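Local coordinates for protein ceramide very long chain fatty acid hydroxylase SCS7 (Saccharomyces cerevisiae, PDB 4ZR1) that hydroxylates the very long chain fatty acid of ceramides, a reaction postulated to occur at C-2, probably at a two-zinc centre within this membrane protein, at residues A[121-124]-A[130-133]; A[249-254]-A[263-268]; A[259-264]-A[280-285]. All blocks are in the same frame, centred on the assembly; numbering follows the deposited sequence.

Interaction 1. Residues A[121-124]-A[130-133]; sequences VALK and FACF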
# COMPACT_ATOMS: atom_id res chain seq x y z
N VAL A 121 -11.16 20.74 -18.90
CA VAL A 121 -10.33 21.56 -19.78
C VAL A 121 -10.16 20.88 -21.13
O VAL A 121 -10.33 21.51 -22.18
CB VAL A 121 -8.92 21.81 -19.18
CG1 VAL A 121 -8.00 22.43 -20.23
CG2 VAL A 121 -9.00 22.68 -17.93
N ALA A 122 -9.81 19.60 -21.10
CA ALA A 122 -9.63 18.83 -22.31
C ALA A 122 -10.91 18.79 -23.17
O ALA A 122 -10.84 18.87 -24.40
CB ALA A 122 -9.18 17.42 -21.97
N LEU A 123 -12.07 18.70 -22.52
CA LEU A 123 -13.34 18.60 -23.24
C LEU A 123 -13.81 19.92 -23.86
O LEU A 123 -14.84 19.95 -24.52
CB LEU A 123 -14.44 18.07 -22.30
CG LEU A 123 -14.32 16.60 -21.88
CD1 LEU A 123 -15.27 16.30 -20.73
CD2 LEU A 123 -14.62 15.68 -23.05
N LYS A 124 -13.05 21.00 -23.68
CA LYS A 124 -13.42 22.30 -24.25
C LYS A 124 -12.39 22.69 -25.33
O LYS A 124 -12.56 23.66 -26.06
CB LYS A 124 -13.50 23.35 -23.14
CG LYS A 124 -13.52 24.87 -23.49
CD LYS A 124 -14.37 25.35 -24.68
CE LYS A 124 -14.30 26.86 -24.82
NZ LYS A 124 -12.87 27.31 -24.81
N PHE A 130 -12.04 11.72 -28.52
CA PHE A 130 -10.64 11.36 -28.30
C PHE A 130 -10.20 11.71 -26.88
O PHE A 130 -9.30 11.08 -26.33
CB PHE A 130 -9.73 12.05 -29.32
CG PHE A 130 -9.82 11.47 -30.70
CD1 PHE A 130 -10.83 11.87 -31.57
CD2 PHE A 130 -8.89 10.54 -31.14
CE1 PHE A 130 -10.93 11.34 -32.85
CE2 PHE A 130 -8.98 10.00 -32.43
CZ PHE A 130 -10.00 10.40 -33.28
N ALA A 131 -10.82 12.73 -26.28
CA ALA A 131 -10.49 13.09 -24.90
C ALA A 131 -10.93 11.96 -23.96
O ALA A 131 -10.16 11.52 -23.11
CB ALA A 131 -11.13 14.40 -24.50
N CYS A 132 -12.17 11.50 -24.14
CA CYS A 132 -12.64 10.33 -23.40
C CYS A 132 -11.72 9.14 -23.62
O CYS A 132 -11.41 8.41 -22.67
CB CYS A 132 -14.07 9.97 -23.79
SG CYS A 132 -15.26 11.22 -23.31
N PHE A 133 -11.28 8.92 -24.86
CA PHE A 133 -10.40 7.79 -25.11
C PHE A 133 -9.08 7.95 -24.38
O PHE A 133 -8.57 7.01 -23.79
CB PHE A 133 -10.12 7.59 -26.60
CG PHE A 133 -9.03 6.58 -26.84
CD1 PHE A 133 -9.23 5.23 -26.52
CD2 PHE A 133 -7.79 6.96 -27.33
CE1 PHE A 133 -8.22 4.29 -26.70
CE2 PHE A 133 -6.77 6.02 -27.51
CZ PHE A 133 -6.99 4.68 -27.20
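Ala131 meets Ala122 and Leu123 through a single methyl group, and both apolar touches between 121-124 and 130-133 run through that methyl. Its CB points at the opposing helix and lies 4.0 Å from Leu123 CD2 and 4.4 Å from Ala122 CB. The two alanines face each other, each directing its CB toward the partner segment, with Ala122 CA and Ala131 CA 6.4 Å apart. Such short side chains allow the two backbones to come this near. Leu123 reaches in from the flank. With CG anti to the carbonyl carbon (chi1 -70°), its branch is carried round so that one terminal methyl, CD2, lies against the Ala131 methyl.

Behind this first shell, Ala122 also packs on Tyr215 and Ala216 of helix 211-236, so the small residue sits where three helices come together. Val121 touches Tyr212 and Tyr215 of the same helix. Polar groups hold the turn between the two helices: the Leu123 carbonyl accepts a hydrogen bond from Gln128 NE2, the Val121 carbonyl one from Asn125 ND2, and Asn127 OD1 receives a weak bond from Phe130 N. The first and second transmembrane helices thus form a helical hairpin with a very short connection on what is probably the lumenal side of the membrane. The centre of the contact lies about 31 Å from the centre of the chain, away from the zinc ions.

No hydrogen bond or charge pairs the two segments, and just 117 Å² of surface is buried between them, both sides counted. The cohesion across the contact is therefore purely van der Waals, between methyl groups with no strong directional demand, while the specific polar bonds belong to the turn. Such apolar chemistry suits the end of a transmembrane hairpin, at the edge of the membrane.

Interaction 2. Residues A[249-254]-A[263-268]; sequences KYHLEH and FGVTSW. With ZN (zinc ion), chain C; ZN (zinc ion), chain D.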
# COMPACT_ATOMS: atom_id res chain seq x y z
N LYS A 249 -10.26 -11.63 -1.23
CA LYS A 249 -9.50 -12.80 -0.80
C LYS A 249 -8.09 -12.73 -1.38
O LYS A 249 -7.12 -13.05 -0.71
CB LYS A 249 -10.19 -14.10 -1.22
CG LYS A 249 -9.27 -15.32 -1.15
CD LYS A 249 -10.02 -16.64 -1.28
CE LYS A 249 -9.10 -17.75 -1.78
NZ LYS A 249 -8.25 -17.29 -2.93
N TYR A 250 -8.00 -12.28 -2.63
CA TYR A 250 -6.74 -12.22 -3.35
C TYR A 250 -5.76 -11.25 -2.70
O TYR A 250 -4.60 -11.57 -2.45
CB TYR A 250 -6.99 -11.82 -4.80
CG TYR A 250 -5.76 -11.85 -5.67
CD1 TYR A 250 -5.30 -13.03 -6.22
CD2 TYR A 250 -5.08 -10.67 -5.96
CE1 TYR A 250 -4.19 -13.06 -7.03
CE2 TYR A 250 -3.95 -10.69 -6.77
CZ TYR A 250 -3.51 -11.88 -7.30
OH TYR A 250 -2.40 -11.89 -8.11
N HIS A 251 -6.24 -10.04 -2.42
CA HIS A 251 -5.37 -9.03 -1.85
C HIS A 251 -4.98 -9.36 -0.41
O HIS A 251 -3.84 -9.16 -0.00
CB HIS A 251 -6.04 -7.66 -1.90
CG HIS A 251 -5.23 -6.61 -1.21
ND1 HIS A 251 -4.02 -6.18 -1.69
CD2 HIS A 251 -5.44 -5.93 -0.06
CE1 HIS A 251 -3.52 -5.27 -0.87
NE2 HIS A 251 -4.37 -5.10 0.12
N LEU A 252 -5.94 -9.87 0.36
CA LEU A 252 -5.68 -10.24 1.74
C LEU A 252 -4.64 -11.35 1.82
O LEU A 252 -3.89 -11.43 2.80
CB LEU A 252 -6.98 -10.68 2.42
CG LEU A 252 -7.62 -9.68 3.38
CD1 LEU A 252 -7.55 -8.27 2.86
CD2 LEU A 252 -9.06 -10.05 3.62
N GLU A 253 -4.57 -12.20 0.80
CA GLU A 253 -3.55 -13.24 0.79
C GLU A 253 -2.17 -12.64 0.52
O GLU A 253 -1.15 -13.20 0.91
CB GLU A 253 -3.87 -14.32 -0.24
CG GLU A 253 -4.97 -15.27 0.19
CD GLU A 253 -5.19 -16.38 -0.81
OE1 GLU A 253 -4.43 -16.46 -1.80
OE2 GLU A 253 -6.14 -17.17 -0.61
N HIS A 254 -2.15 -11.49 -0.16
CA HIS A 254 -0.90 -10.77 -0.34
C HIS A 254 -0.35 -10.32 1.02
O HIS A 254 0.85 -10.20 1.22
CB HIS A 254 -1.10 -9.56 -1.25
CG HIS A 254 0.03 -8.59 -1.22
ND1 HIS A 254 1.16 -8.74 -2.01
CD2 HIS A 254 0.23 -7.48 -0.48
CE1 HIS A 254 1.99 -7.75 -1.76
NE2 HIS A 254 1.46 -6.97 -0.84
N PHE A 263 0.50 -8.47 -6.49
CA PHE A 263 0.77 -7.04 -6.46
C PHE A 263 -0.36 -6.20 -7.04
O PHE A 263 -0.48 -5.01 -6.72
CB PHE A 263 2.08 -6.74 -7.20
CG PHE A 263 3.26 -7.47 -6.63
CD1 PHE A 263 3.74 -7.14 -5.37
CD2 PHE A 263 3.88 -8.48 -7.33
CE1 PHE A 263 4.83 -7.80 -4.82
CE2 PHE A 263 4.97 -9.15 -6.80
CZ PHE A 263 5.45 -8.81 -5.54
N GLY A 264 -1.21 -6.79 -7.88
CA GLY A 264 -2.36 -6.07 -8.39
C GLY A 264 -3.45 -5.99 -7.34
O GLY A 264 -3.74 -7.01 -6.71
N VAL A 265 -4.05 -4.82 -7.13
CA VAL A 265 -5.08 -4.73 -6.10
C VAL A 265 -6.41 -4.22 -6.67
O VAL A 265 -7.47 -4.51 -6.11
CB VAL A 265 -4.60 -3.85 -4.85
CG1 VAL A 265 -3.11 -3.54 -4.93
CG2 VAL A 265 -5.39 -2.57 -4.69
N THR A 266 -6.38 -3.51 -7.80
CA THR A 266 -7.65 -3.29 -8.51
C THR A 266 -7.97 -4.47 -9.41
O THR A 266 -9.10 -4.62 -9.87
CB THR A 266 -7.66 -2.03 -9.37
OG1 THR A 266 -6.58 -2.09 -10.31
CG2 THR A 266 -7.52 -0.80 -8.50
N SER A 267 -6.95 -5.30 -9.67
CA SER A 267 -7.10 -6.57 -10.40
C SER A 267 -5.78 -7.32 -10.40
O SER A 267 -4.74 -6.73 -10.13
CB SER A 267 -7.55 -6.36 -11.85
OG SER A 267 -6.43 -6.02 -12.66
N TRP A 268 -5.82 -8.61 -10.75
CA TRP A 268 -4.61 -9.41 -10.86
C TRP A 268 -4.18 -9.55 -12.31
O TRP A 268 -3.35 -10.40 -12.64
CB TRP A 268 -4.80 -10.78 -10.25
CG TRP A 268 -5.97 -11.50 -10.79
CD1 TRP A 268 -6.07 -12.09 -12.02
CD2 TRP A 268 -7.22 -11.73 -10.12
NE1 TRP A 268 -7.31 -12.67 -12.16
CE2 TRP A 268 -8.04 -12.46 -11.01
CE3 TRP A 268 -7.73 -11.39 -8.87
CZ2 TRP A 268 -9.33 -12.85 -10.68
CZ3 TRP A 268 -9.01 -11.78 -8.54
CH2 TRP A 268 -9.80 -12.50 -9.44
ZN ZN C . -3.50 -3.86 1.74
ZN ZN D . 2.20 -4.99 -0.43
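His251 and Val265 mark the closest backbone approach, CA to CA 6.1 Å, where helix 242-256 is flanked by the irregular chain that returns along it. The helix carries histidines of the two-zinc centre, which likely forms the catalytic site of this fatty acid hydroxylase fold. Tyr250 has the largest share of the packing. Trp268 sets the edge of its indole against one face of the phenol ring, an edge-to-face pair with planes at 51°, and Trp268 CE3 lies 3.8 Å above the ring plane, offset toward the rim. At the ring's edge and in its plane is Gly264 O, 3.7 Å from Tyr250 CE2. The hydroxyl is hydrogen-bonded to Asp271, which also accepts hydrogen bonds from the backbone N of Phe263 and of Gly264. Replacing Tyr250 by an alanine is likely to leave the indole edge without its aromatic face and Asp271 without the phenol. One turn on, the side chains of Phe263 and His254 cross at about a right angle, the rings oblique. His254 binds one zinc with His150, His155, His174 and His178, while its ND1 is hydrogen-bonded to Leu261 O. Val265 CB comes obliquely to 4.0 Å from His251 ND1, while His251 NE2 coordinates the other zinc ion (chain C) at 2.2 Å.

Interaction 3. Residues A[259-264]-A[280-285]; sequences YQLGFG and PDAPLS
Ser285 fits against Tyr259 in a loop-to-loop contact on the presumed cytoplasmic side of the fatty acid hydroxylase fold, where the chain leaving the histidine-bearing helix 242-256 meets a segment close to the C terminus. Starting from its CB, which points toward the other segment, the serine first meets the phenol ring: Ser285 CB is 3.7 Å from Tyr259 CE1. One bond further, OG stands anti to the carbonyl carbon (chi1 -76°), which brings it to 3.6 Å from Tyr259 CD1. There it accepts a weak hydrogen bond from the backbone, Tyr259 N to Ser285 OG 3.3 Å, with an N-H...O angle of 148°. The serine thus meets both the amide and the ring of one residue, approaching the ring obliquely. Tyr259 in turn stacks on His79 and lies near the zinc ligands His155 and His178, so this contact borders the metal site without supplying a ligand. Asn258 adds a second tie, its ND2 bonding the Pro283 carbonyl. Further along, the two segments are joined by an apolar touch alone. Leu261, which also packs on Leu278, has its CB pointing toward 280-285, and Leu261 CD1 lies 3.9 Å from Ala282 CB.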
# COMPACT_ATOMS: atom_id res chain seq x y z
N TYR A 259 3.63 -12.11 0.22
CA TYR A 259 3.81 -10.75 -0.28
C TYR A 259 4.90 -10.69 -1.35
O TYR A 259 5.42 -9.61 -1.65
CB TYR A 259 4.12 -9.78 0.87
CG TYR A 259 5.40 -10.04 1.64
CD1 TYR A 259 5.43 -10.96 2.68
CD2 TYR A 259 6.56 -9.33 1.36
CE1 TYR A 259 6.60 -11.19 3.40
CE2 TYR A 259 7.73 -9.55 2.07
CZ TYR A 259 7.74 -10.48 3.09
OH TYR A 259 8.90 -10.70 3.79
N GLN A 260 5.25 -11.84 -1.92
CA GLN A 260 6.10 -11.88 -3.10
C GLN A 260 5.23 -12.01 -4.35
O GLN A 260 5.72 -12.01 -5.48
CB GLN A 260 7.11 -13.03 -3.03
CG GLN A 260 8.31 -12.75 -2.15
CD GLN A 260 8.00 -12.88 -0.67
OE1 GLN A 260 7.40 -13.86 -0.22
NE2 GLN A 260 8.39 -11.87 0.09
N LEU A 261 3.92 -12.11 -4.12
CA LEU A 261 2.93 -12.21 -5.18
C LEU A 261 1.72 -11.32 -4.90
O LEU A 261 1.63 -10.71 -3.84
CB LEU A 261 2.47 -13.66 -5.34
CG LEU A 261 3.55 -14.71 -5.59
CD1 LEU A 261 2.95 -16.09 -5.46
CD2 LEU A 261 4.18 -14.53 -6.97
N GLY A 262 0.79 -11.26 -5.86
CA GLY A 262 -0.47 -10.55 -5.68
C GLY A 262 -0.33 -9.04 -5.61
O GLY A 262 -0.97 -8.38 -4.78
N PHE A 263 0.50 -8.47 -6.49
CA PHE A 263 0.77 -7.04 -6.46
C PHE A 263 -0.36 -6.20 -7.04
O PHE A 263 -0.48 -5.01 -6.72
CB PHE A 263 2.08 -6.74 -7.20
CG PHE A 263 3.26 -7.47 -6.63
CD1 PHE A 263 3.74 -7.14 -5.37
CD2 PHE A 263 3.88 -8.48 -7.33
CE1 PHE A 263 4.83 -7.80 -4.82
CE2 PHE A 263 4.97 -9.15 -6.80
CZ PHE A 263 5.45 -8.81 -5.54
N GLY A 264 -1.21 -6.79 -7.88
CA GLY A 264 -2.36 -6.07 -8.39
C GLY A 264 -3.45 -5.99 -7.34
O GLY A 264 -3.74 -7.01 -6.71
N PRO A 280 -3.91 -20.72 -5.83
CA PRO A 280 -4.32 -21.38 -4.58
C PRO A 280 -3.32 -22.34 -3.91
O PRO A 280 -3.63 -22.78 -2.81
CB PRO A 280 -5.61 -22.11 -5.00
CG PRO A 280 -5.48 -22.32 -6.48
CD PRO A 280 -4.71 -21.14 -7.00
N ASP A 281 -2.18 -22.63 -4.55
CA ASP A 281 -1.06 -23.42 -4.00
C ASP A 281 0.25 -22.61 -4.01
O ASP A 281 1.35 -23.15 -4.07
CB ASP A 281 -0.90 -24.75 -4.77
CG ASP A 281 -0.19 -24.59 -6.13
OD1 ASP A 281 0.36 -23.52 -6.46
OD2 ASP A 281 -0.21 -25.57 -6.91
N ALA A 282 0.10 -21.29 -4.03
CA ALA A 282 1.23 -20.41 -3.78
C ALA A 282 1.83 -20.72 -2.41
O ALA A 282 1.09 -21.02 -1.49
CB ALA A 282 0.78 -18.96 -3.87
N PRO A 283 3.16 -20.67 -2.30
CA PRO A 283 3.84 -20.95 -1.03
C PRO A 283 3.61 -19.84 -0.01
O PRO A 283 3.22 -18.73 -0.37
CB PRO A 283 5.32 -21.00 -1.43
CG PRO A 283 5.34 -21.04 -2.92
CD PRO A 283 4.11 -20.35 -3.37
N LEU A 284 3.88 -20.14 1.26
CA LEU A 284 3.92 -19.10 2.28
C LEU A 284 5.21 -18.29 2.12
O LEU A 284 6.16 -18.74 1.47
CB LEU A 284 3.83 -19.70 3.68
CG LEU A 284 2.63 -20.59 4.00
CD1 LEU A 284 2.70 -21.10 5.44
CD2 LEU A 284 1.33 -19.86 3.76
N SER A 285 5.25 -17.10 2.70
CA SER A 285 6.48 -16.31 2.69
C SER A 285 7.39 -16.77 3.83
O SER A 285 6.92 -17.31 4.84
CB SER A 285 6.16 -14.82 2.78
OG SER A 285 5.68 -14.33 1.54

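How the interactions relate
From the N terminus, interaction 1 comes first and closes the tight, probably lumenal hairpin of helices 106-125 and 128-154; it is complete long before the others begin, its centre about 32 Å from that of interaction 2 and 39 Å from that of interaction 3. Those two interlock on the presumed cytoplasmic side. Interaction 2 closes the loop leading out of helix 242-256, and interaction 3 opens within that loop and closes beyond it, at 280-285, so they cross and share Phe263 and Gly264. A probable hydrogen bond from His254 ND1 to Leu261 O, 2.7 Å, joins them directly. Together they tie helix 242-256, one of those carrying zinc ligands, to the C-terminal segment.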